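Local atomic coordinates of peptidase S15/CocE/NonD (Thaumarchaeota archaeon SCGC AB-539-E09, PDB entry 4PF1), a protein that acts as a serine aminopeptidase of the alpha/beta-hydrolase fold, probably trimming peptides from their N-terminal ends. Residues I62-T67 / I100-D105; D139-L144 / H175-A180; P419-A424 / R612-P617. All blocks are in the same frame, centred on the assembly; numbering follows the deposited sequence.

Contact 1. Residues I62-T67 / I100-D105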
loop_
_atom_site.group_PDB
_atom_site.type_symbol
_atom_site.label_atom_id
_atom_site.label_comp_id
_atom_site.label_asym_id
_atom_site.label_seq_id
_atom_site.Cartn_x
_atom_site.Cartn_y
_atom_site.Cartn_z
ATOM N N ILE A 62 15.155 36.780 14.982
ATOM C CA ILE A 62 14.561 35.715 15.793
ATOM C C ILE A 62 13.140 35.417 15.296
ATOM O O ILE A 62 12.376 36.341 15.011
ATOM C CB ILE A 62 14.570 36.102 17.306
ATOM C CG1 ILE A 62 16.014 36.171 17.866
ATOM C CG2 ILE A 62 13.681 35.157 18.157
ATOM C CD1 ILE A 62 16.158 37.017 19.153
ATOM N N VAL A 63 12.784 34.129 15.214
ATOM C CA VAL A 63 11.433 33.709 14.856
ATOM C C VAL A 63 10.863 32.927 16.074
ATOM O O VAL A 63 11.384 31.871 16.437
ATOM C CB VAL A 63 11.359 32.959 13.489
ATOM C CG1 VAL A 63 12.212 31.693 13.472
ATOM C CG2 VAL A 63 9.919 32.668 13.088
ATOM N N LEU A 64 9.888 33.539 16.773
ATOM C CA LEU A 64 9.323 33.032 18.025
ATOM C C LEU A 64 7.976 32.325 17.841
ATOM O O LEU A 64 7.091 32.827 17.152
ATOM C CB LEU A 64 9.169 34.207 19.035
ATOM C CG LEU A 64 8.426 33.935 20.368
ATOM C CD1 LEU A 64 9.202 32.974 21.263
ATOM C CD2 LEU A 64 8.149 35.223 21.108
ATOM N N THR A 65 7.816 31.179 18.522
ATOM C CA THR A 65 6.571 30.418 18.554
ATOM C C THR A 65 6.288 30.034 20.011
ATOM O O THR A 65 7.154 29.477 20.681
ATOM C CB THR A 65 6.632 29.210 17.608
ATOM O OG1 THR A 65 7.030 29.654 16.305
ATOM C CG2 THR A 65 5.293 28.476 17.514
ATOM N N ARG A 66 5.094 30.383 20.506
ATOM C CA ARG A 66 4.684 30.116 21.886
ATOM C C ARG A 66 3.624 29.017 21.861
ATOM O O ARG A 66 2.581 29.179 21.224
ATOM C CB ARG A 66 4.195 31.413 22.557
ATOM C CG ARG A 66 5.223 32.559 22.425
ATOM C CD ARG A 66 4.904 33.780 23.265
ATOM N NE ARG A 66 4.949 33.479 24.694
ATOM C CZ ARG A 66 3.874 33.369 25.466
ATOM N NH1 ARG A 66 3.999 33.056 26.745
ATOM N NH2 ARG A 66 2.662 33.567 24.960
ATOM N N THR A 67 3.940 27.858 22.473
ATOM C CA THR A 67 3.135 26.645 22.343
ATOM C C THR A 67 2.688 25.980 23.665
ATOM O O THR A 67 3.488 25.847 24.592
ATOM C CB THR A 67 3.952 25.599 21.511
ATOM O OG1 THR A 67 3.185 24.411 21.310
ATOM C CG2 THR A 67 5.310 25.242 22.145
ATOM N N ILE A 100 17.339 32.694 14.129
ATOM C CA ILE A 100 17.340 32.059 15.438
ATOM C C ILE A 100 15.898 31.581 15.657
ATOM O O ILE A 100 14.964 32.371 15.497
ATOM C CB ILE A 100 17.863 33.010 16.557
ATOM C CG1 ILE A 100 19.397 33.173 16.463
ATOM C CG2 ILE A 100 17.450 32.508 17.949
ATOM C CD1 ILE A 100 19.938 34.517 16.970
ATOM N N ILE A 101 15.710 30.278 15.904
ATOM C CA ILE A 101 14.372 29.714 16.085
ATOM C C ILE A 101 14.129 29.471 17.575
ATOM O O ILE A 101 14.904 28.763 18.227
ATOM C CB ILE A 101 14.161 28.441 15.222
ATOM C CG1 ILE A 101 14.413 28.753 13.722
ATOM C CG2 ILE A 101 12.748 27.860 15.437
ATOM C CD1 ILE A 101 14.985 27.642 12.935
ATOM N N VAL A 102 13.071 30.097 18.120
ATOM C CA VAL A 102 12.754 30.021 19.544
ATOM C C VAL A 102 11.348 29.449 19.769
ATOM O O VAL A 102 10.372 29.958 19.213
ATOM C CB VAL A 102 12.912 31.410 20.237
ATOM C CG1 VAL A 102 12.535 31.339 21.709
ATOM C CG2 VAL A 102 14.328 31.956 20.077
ATOM N N TYR A 103 11.254 28.416 20.623
ATOM C CA TYR A 103 9.989 27.809 21.040
ATOM C C TYR A 103 9.869 27.905 22.540
ATOM O O TYR A 103 10.800 27.532 23.261
ATOM C CB TYR A 103 9.877 26.350 20.570
ATOM C CG TYR A 103 9.284 26.219 19.187
ATOM C CD1 TYR A 103 10.016 26.573 18.055
ATOM C CD2 TYR A 103 7.980 25.768 19.006
ATOM C CE1 TYR A 103 9.461 26.493 16.781
ATOM C CE2 TYR A 103 7.422 25.658 17.734
ATOM C CZ TYR A 103 8.166 26.028 16.625
ATOM O OH TYR A 103 7.621 25.950 15.371
ATOM N N GLN A 104 8.749 28.445 23.022
ATOM C CA GLN A 104 8.555 28.626 24.452
ATOM C C GLN A 104 7.289 27.941 24.925
ATOM O O GLN A 104 6.241 28.077 24.287
ATOM C CB GLN A 104 8.511 30.130 24.799
ATOM C CG GLN A 104 8.325 30.423 26.292
ATOM C CD GLN A 104 8.142 31.888 26.565
ATOM O OE1 GLN A 104 7.110 32.484 26.233
ATOM N NE2 GLN A 104 9.121 32.489 27.218
ATOM N N ASP A 105 7.372 27.233 26.070
ATOM C CA ASP A 105 6.190 26.646 26.691
ATOM C C ASP A 105 5.366 27.778 27.283
ATOM O O ASP A 105 5.912 28.603 28.027
ATOM C CB ASP A 105 6.574 25.631 27.792
ATOM C CG ASP A 105 7.153 24.308 27.315
ATOM O OD1 ASP A 105 6.646 23.764 26.307
ATOM O OD2 ASP A 105 8.045 23.770 28.006
HETATM O O HOH W 1 4.165 23.822 26.002
#

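Contact 2. Residues D139-L144 / H175-A180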
loop_
_atom_site.group_PDB
_atom_site.type_symbol
_atom_site.label_atom_id
_atom_site.label_comp_id
_atom_site.label_asym_id
_atom_site.label_seq_id
_atom_site.Cartn_x
_atom_site.Cartn_y
_atom_site.Cartn_z
ATOM N N ASP A 139 7.846 40.294 27.972
ATOM C CA ASP A 139 8.943 39.939 28.881
ATOM C C ASP A 139 9.889 38.917 28.230
ATOM O O ASP A 139 11.093 38.948 28.494
ATOM C CB ASP A 139 8.392 39.407 30.217
ATOM C CG ASP A 139 7.462 40.373 30.939
ATOM O OD1 ASP A 139 7.556 41.597 30.685
ATOM O OD2 ASP A 139 6.634 39.903 31.749
ATOM N N THR A 140 9.349 38.045 27.351
ATOM C CA THR A 140 10.125 37.043 26.611
ATOM C C THR A 140 10.987 37.726 25.531
ATOM O O THR A 140 12.187 37.456 25.463
ATOM C CB THR A 140 9.191 35.969 26.011
ATOM O OG1 THR A 140 8.568 35.254 27.077
ATOM C CG2 THR A 140 9.927 34.986 25.096
ATOM N N ILE A 141 10.379 38.611 24.699
ATOM C CA ILE A 141 11.089 39.313 23.617
ATOM C C ILE A 141 12.202 40.206 24.201
ATOM O O ILE A 141 13.308 40.232 23.654
ATOM C CB ILE A 141 10.119 40.117 22.692
ATOM C CG1 ILE A 141 9.155 39.167 21.936
ATOM C CG2 ILE A 141 10.901 40.998 21.698
ATOM C CD1 ILE A 141 8.013 39.871 21.151
ATOM N N ASP A 142 11.917 40.898 25.325
ATOM C CA ASP A 142 12.871 41.780 26.006
ATOM C C ASP A 142 14.107 41.015 26.467
ATOM O O ASP A 142 15.223 41.496 26.278
ATOM C CB ASP A 142 12.215 42.492 27.194
ATOM C CG ASP A 142 12.955 43.745 27.618
ATOM O OD1 ASP A 142 12.931 44.739 26.850
ATOM O OD2 ASP A 142 13.564 43.732 28.708
ATOM N N TRP A 143 13.912 39.815 27.053
ATOM C CA TRP A 143 15.018 38.965 27.491
ATOM C C TRP A 143 15.825 38.460 26.286
ATOM O O TRP A 143 17.052 38.492 26.325
ATOM C CB TRP A 143 14.505 37.776 28.318
ATOM C CG TRP A 143 15.599 36.999 28.997
ATOM C CD1 TRP A 143 16.037 37.151 30.279
ATOM C CD2 TRP A 143 16.412 35.968 28.414
ATOM N NE1 TRP A 143 17.066 36.274 30.535
ATOM C CE2 TRP A 143 17.325 35.544 29.403
ATOM C CE3 TRP A 143 16.467 35.369 27.141
ATOM C CZ2 TRP A 143 18.268 34.535 29.170
ATOM C CZ3 TRP A 143 17.412 34.382 26.906
ATOM C CH2 TRP A 143 18.301 33.978 27.909
ATOM N N LEU A 144 15.132 37.971 25.235
ATOM C CA LEU A 144 15.755 37.405 24.034
ATOM C C LEU A 144 16.702 38.392 23.333
ATOM O O LEU A 144 17.859 38.046 23.104
ATOM C CB LEU A 144 14.693 36.900 23.039
ATOM C CG LEU A 144 13.963 35.600 23.409
ATOM C CD1 LEU A 144 12.724 35.413 22.551
ATOM C CD2 LEU A 144 14.880 34.387 23.294
ATOM N N HIS A 175 6.074 44.604 21.866
ATOM C CA HIS A 175 7.446 44.977 22.164
ATOM C C HIS A 175 8.026 45.645 20.916
ATOM O O HIS A 175 7.772 45.161 19.809
ATOM C CB HIS A 175 8.266 43.734 22.565
ATOM C CG HIS A 175 9.615 44.059 23.127
ATOM N ND1 HIS A 175 10.662 44.436 22.309
ATOM C CD2 HIS A 175 10.038 44.065 24.409
ATOM C CE1 HIS A 175 11.685 44.658 23.114
ATOM N NE2 HIS A 175 11.357 44.453 24.389
ATOM N N PRO A 176 8.779 46.770 21.057
ATOM C CA PRO A 176 9.316 47.458 19.862
ATOM C C PRO A 176 10.177 46.576 18.944
ATOM O O PRO A 176 10.327 46.907 17.767
ATOM C CB PRO A 176 10.147 48.605 20.454
ATOM C CG PRO A 176 10.350 48.249 21.890
ATOM C CD PRO A 176 9.134 47.495 22.291
ATOM N N ALA A 177 10.721 45.452 19.467
ATOM C CA ALA A 177 11.542 44.526 18.680
ATOM C C ALA A 177 10.690 43.621 17.756
ATOM O O ALA A 177 11.231 43.058 16.805
ATOM C CB ALA A 177 12.404 43.676 19.597
ATOM N N LEU A 178 9.364 43.485 18.030
ATOM C CA LEU A 178 8.469 42.689 17.178
ATOM C C LEU A 178 8.207 43.457 15.873
ATOM O O LEU A 178 7.628 44.551 15.901
ATOM C CB LEU A 178 7.153 42.329 17.898
ATOM C CG LEU A 178 6.192 41.422 17.105
ATOM C CD1 LEU A 178 6.653 39.967 17.130
ATOM C CD2 LEU A 178 4.783 41.538 17.628
ATOM N N LYS A 179 8.667 42.890 14.738
ATOM C CA LYS A 179 8.623 43.543 13.431
ATOM C C LYS A 179 7.553 42.987 12.486
ATOM O O LYS A 179 7.193 43.679 11.538
ATOM C CB LYS A 179 10.006 43.472 12.744
ATOM C CG LYS A 179 11.164 44.067 13.567
ATOM C CD LYS A 179 10.990 45.573 13.869
ATOM C CE LYS A 179 11.999 46.061 14.882
ATOM N NZ LYS A 179 11.781 47.485 15.241
ATOM N N ALA A 180 7.074 41.740 12.709
ATOM C CA ALA A 180 6.056 41.101 11.854
ATOM C C ALA A 180 5.452 39.867 12.519
ATOM O O ALA A 180 6.073 39.284 13.406
ATOM C CB ALA A 180 6.669 40.706 10.511
#

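Contact 3. Residues P419-A424 / R612-P617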
loop_
_atom_site.group_PDB
_atom_site.type_symbol
_atom_site.label_atom_id
_atom_site.label_comp_id
_atom_site.label_asym_id
_atom_site.label_seq_id
_atom_site.Cartn_x
_atom_site.Cartn_y
_atom_site.Cartn_z
ATOM N N PRO A 419 -38.625 30.124 -7.080
ATOM C CA PRO A 419 -39.780 29.209 -6.944
ATOM C C PRO A 419 -41.133 29.908 -7.078
ATOM O O PRO A 419 -41.251 31.101 -6.790
ATOM C CB PRO A 419 -39.604 28.626 -5.539
ATOM C CG PRO A 419 -38.847 29.661 -4.795
ATOM C CD PRO A 419 -37.953 30.352 -5.781
ATOM N N ALA A 420 -42.167 29.143 -7.484
ATOM C CA ALA A 420 -43.539 29.641 -7.636
ATOM C C ALA A 420 -44.227 29.812 -6.265
ATOM O O ALA A 420 -43.680 29.387 -5.243
ATOM C CB ALA A 420 -44.344 28.694 -8.519
ATOM N N ALA A 421 -45.423 30.431 -6.253
ATOM C CA ALA A 421 -46.192 30.720 -5.036
ATOM C C ALA A 421 -46.763 29.467 -4.357
ATOM O O ALA A 421 -46.790 29.415 -3.123
ATOM C CB ALA A 421 -47.319 31.685 -5.351
ATOM N N LYS A 422 -47.238 28.472 -5.151
ATOM C CA LYS A 422 -47.872 27.233 -4.652
ATOM C C LYS A 422 -47.046 26.539 -3.553
ATOM O O LYS A 422 -45.813 26.616 -3.560
ATOM C CB LYS A 422 -48.147 26.244 -5.807
ATOM C CG LYS A 422 -46.890 25.770 -6.538
ATOM C CD LYS A 422 -47.204 24.878 -7.718
ATOM C CE LYS A 422 -45.940 24.415 -8.398
ATOM N NZ LYS A 422 -46.225 23.620 -9.617
ATOM N N GLN A 423 -47.739 25.859 -2.616
ATOM C CA GLN A 423 -47.119 25.127 -1.515
ATOM C C GLN A 423 -46.140 24.088 -2.056
ATOM O O GLN A 423 -46.493 23.292 -2.930
ATOM C CB GLN A 423 -48.186 24.462 -0.631
ATOM C CG GLN A 423 -47.617 23.827 0.635
ATOM C CD GLN A 423 -48.662 23.072 1.407
ATOM O OE1 GLN A 423 -49.353 23.626 2.269
ATOM N NE2 GLN A 423 -48.786 21.782 1.130
ATOM N N ALA A 424 -44.892 24.137 -1.568
ATOM C CA ALA A 424 -43.819 23.242 -1.987
ATOM C C ALA A 424 -42.747 23.149 -0.909
ATOM O O ALA A 424 -42.334 24.165 -0.339
ATOM C CB ALA A 424 -43.204 23.724 -3.299
ATOM N N ARG A 612 -39.633 25.655 -0.284
ATOM C CA ARG A 612 -39.148 26.271 -1.524
ATOM C C ARG A 612 -40.317 26.896 -2.295
ATOM O O ARG A 612 -40.806 26.329 -3.277
ATOM C CB ARG A 612 -38.396 25.234 -2.390
ATOM C CG ARG A 612 -38.969 23.817 -2.299
ATOM C CD ARG A 612 -38.337 22.893 -3.306
ATOM N NE ARG A 612 -38.832 21.524 -3.159
ATOM C CZ ARG A 612 -39.888 21.035 -3.798
ATOM N NH1 ARG A 612 -40.576 21.798 -4.640
ATOM N NH2 ARG A 612 -40.262 19.777 -3.607
ATOM N N THR A 613 -40.801 28.046 -1.799
ATOM C CA THR A 613 -41.933 28.781 -2.379
ATOM C C THR A 613 -41.545 30.248 -2.580
ATOM O O THR A 613 -40.485 30.656 -2.118
ATOM C CB THR A 613 -43.181 28.665 -1.465
ATOM O OG1 THR A 613 -42.914 29.309 -0.219
ATOM C CG2 THR A 613 -43.609 27.226 -1.219
ATOM N N ALA A 614 -42.412 31.046 -3.237
ATOM C CA ALA A 614 -42.178 32.484 -3.437
ATOM C C ALA A 614 -41.991 33.198 -2.085
ATOM O O ALA A 614 -41.086 34.026 -1.946
ATOM C CB ALA A 614 -43.343 33.103 -4.201
ATOM N N GLU A 615 -42.820 32.824 -1.081
ATOM C CA GLU A 615 -42.795 33.356 0.284
ATOM C C GLU A 615 -41.563 32.856 1.057
ATOM O O GLU A 615 -40.935 33.641 1.772
ATOM C CB GLU A 615 -44.086 32.954 1.023
ATOM C CG GLU A 615 -44.238 33.561 2.412
ATOM C CD GLU A 615 -45.525 33.218 3.140
ATOM O OE1 GLU A 615 -46.079 32.119 2.900
ATOM O OE2 GLU A 615 -45.964 34.037 3.980
ATOM N N TYR A 616 -41.236 31.551 0.929
ATOM C CA TYR A 616 -40.104 30.928 1.629
ATOM C C TYR A 616 -39.068 30.355 0.620
ATOM O O TYR A 616 -38.993 29.132 0.454
ATOM C CB TYR A 616 -40.601 29.816 2.583
ATOM C CG TYR A 616 -41.708 30.231 3.532
ATOM C CD1 TYR A 616 -41.480 31.171 4.534
ATOM C CD2 TYR A 616 -42.955 29.613 3.491
ATOM C CE1 TYR A 616 -42.482 31.529 5.434
ATOM C CE2 TYR A 616 -43.967 29.963 4.387
ATOM C CZ TYR A 616 -43.726 30.925 5.355
ATOM O OH TYR A 616 -44.716 31.269 6.246
ATOM N N PRO A 617 -38.268 31.207 -0.078
ATOM C CA PRO A 617 -37.333 30.661 -1.074
ATOM C C PRO A 617 -35.980 30.240 -0.484
ATOM O O PRO A 617 -35.063 31.064 -0.359
ATOM C CB PRO A 617 -37.192 31.801 -2.090
ATOM C CG PRO A 617 -37.476 33.048 -1.314
ATOM C CD PRO A 617 -38.225 32.686 -0.053
HETATM O O HOH W 2 -45.596 31.179 -1.480
#

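Contact 1. Residues I62-T67 / I100-D105
Ile62 pairs with Ile100 and the match holds through Thr67 and Asp105: two parallel strands in step, their short axes 17° apart and 4.8 Å from each other at closest. In the alpha/beta-hydrolase sheet this is the third strand beside the fourth, in the swapped spatial order of that fold. Five backbone hydrogen bonds make the ladder, from Val63 N to Ile100 O at one end to Thr67 N to Gln104 O at the other. On the face covered by helix 133-147, Val102 offers one methyl to each neighbour: CG2 meets Ile62 CG2 at 3.8 Å, and CG1 meets Leu64 CD1 at 3.7 Å. Farther along this face Gln104 stands extended beyond CG, alongside Arg66, which bends at its third torsion (chi3 64°) and so turns the guanidinium edge onto the amide oxygen; the two planes are nearly perpendicular. Arg66 NH2 continues to His133, and Gln104 NE2 to Thr140 and Thr49, so the amide is held from both ends. On the other face Val63 CG1 lies against Ile101 CG1 at 3.7 Å. Thr65 CB sits over the Tyr103 ring in a CH-pi contact, 3.7 Å from the centroid, while its OG1 bonds to Ile158 O and the Tyr103 hydroxyl to Asn91. Gln104 OE1 receives a bond of 2.8 Å from Arg66 NE and a weak one of 3.2 Å from Arg66 NH1.

Contact 2. Residues D139-L144 / H175-A180
Ile141 and Asp142, neighbours on helix 133-147, both work on His175, which opens a type I beta turn (His175 to Leu178) leading into strand 178-184. The contact packs a helix of the alpha/beta-hydrolase fold against the loop that feeds a strand of its central sheet. Ile141 comes first and spreads two branches. Its CG2 lies over one face of the imidazole as a CH-pi contact, 3.8 Å from the ring centroid and toward the ND1 side, and also reaches Ala177 CB at 3.7 Å. Its CD1, on the other branch, comes to Leu178 CB at a looser 4.2 Å. Pro176 CD covers the opposite ring face, leaving the imidazole sandwiched between aliphatic carbons; Tyr138, one turn back on the helix, also meets the ring with its own. Asp142 follows and takes the edge. Its CG stands anti to the backbone nitrogen (chi1 -159°), which carries the carboxylate across to the ring. His175 NE2 donates to the lone pair of OD1 that faces away from OD2, and the same oxygen has a salt bridge to Lys146. With both ring nitrogens engaged, rotation about the CB-CG bond of His175 is fixed, and the pattern is consistent with a neutral ring protonated on NE2. The bond from His175 NE2 to Asp142 OD1 measures 2.9 Å and is almost straight at 173°, while ND1 accepts from Ala177 N at 3.0 Å.

Contact 3. Residues P419-A424 / R612-P617
Thr613 is the residue round which the loop 419-424 wraps, in the C-terminal non-catalytic domain of the S15 family. Its CB faces two carbonyls of that loop, Ala420 O and Lys422 O, both at loose van der Waals distance. From CB the two branches part. CG2, beside the backbone nitrogen, enters the curve of the loop and meets Lys422 O at 3.3 Å and Ala424 N at 3.4 Å. OG1 lies between the backbone nitrogen and the carbonyl carbon (chi1 65°), turned back to its own segment, where it accepts from Tyr616 N at 3.0 Å. This is an ST motif, and with the backbone bond from Thr613 N to Tyr616 O it holds residues 613-616 in a tight turn.

Backbone bonds grip the loop on two sides of the threonine. Arg612 N donates to Ala424 O at 3.1 Å, straight at the hydrogen but coming from above the carbonyl plane. Ala614 N reaches Ala420 O at 2.9 Å, also above the plane and more bent, with an angle of 134°. A water donating to Ala421 O and accepting from Glu615 N adds a further bridge. At the Pro419 end of the loop, the proline's CB rests on Arg612 O, its CG on Thr613 O at 3.3 Å, and the same CG touches Pro617 CB with the two side chains roughly at right angles. At the Ala424 end, Arg612 NH1 lies obliquely against Ala424 CB at 3.5 Å, while NE makes a salt bridge to Asp426.

The contact sits on the protein surface, where 612-617 interrupts the long strand 606-625. The loop leads directly into strand 425-430, an antiparallel partner of that strand, and Tyr407 of strand 401-408, another such partner, packs against both Pro419 and Pro617.

Followed from the N terminus, the three contacts come in series, each closing its own loop before the next opens, so none nests or crosses. Contact 1 closes a 32-residue excursion, partly helical, that returns the chain to the central sheet. Helix 133-147 comes after it, and contact 2 closes the following 30 residues, which include strand 154-160 and helix 162-169. These two adjoin: Leu64 and Val102 of contact 1 pack on Ile141 and Leu144 of the helix. Contact 3 spans 187 residues of the other family region, tying the loop before strand 425-430 to the last strand, 606-625. Its centre lies about 57 Å from that of contact 1, on the opposite side of the chain's centre.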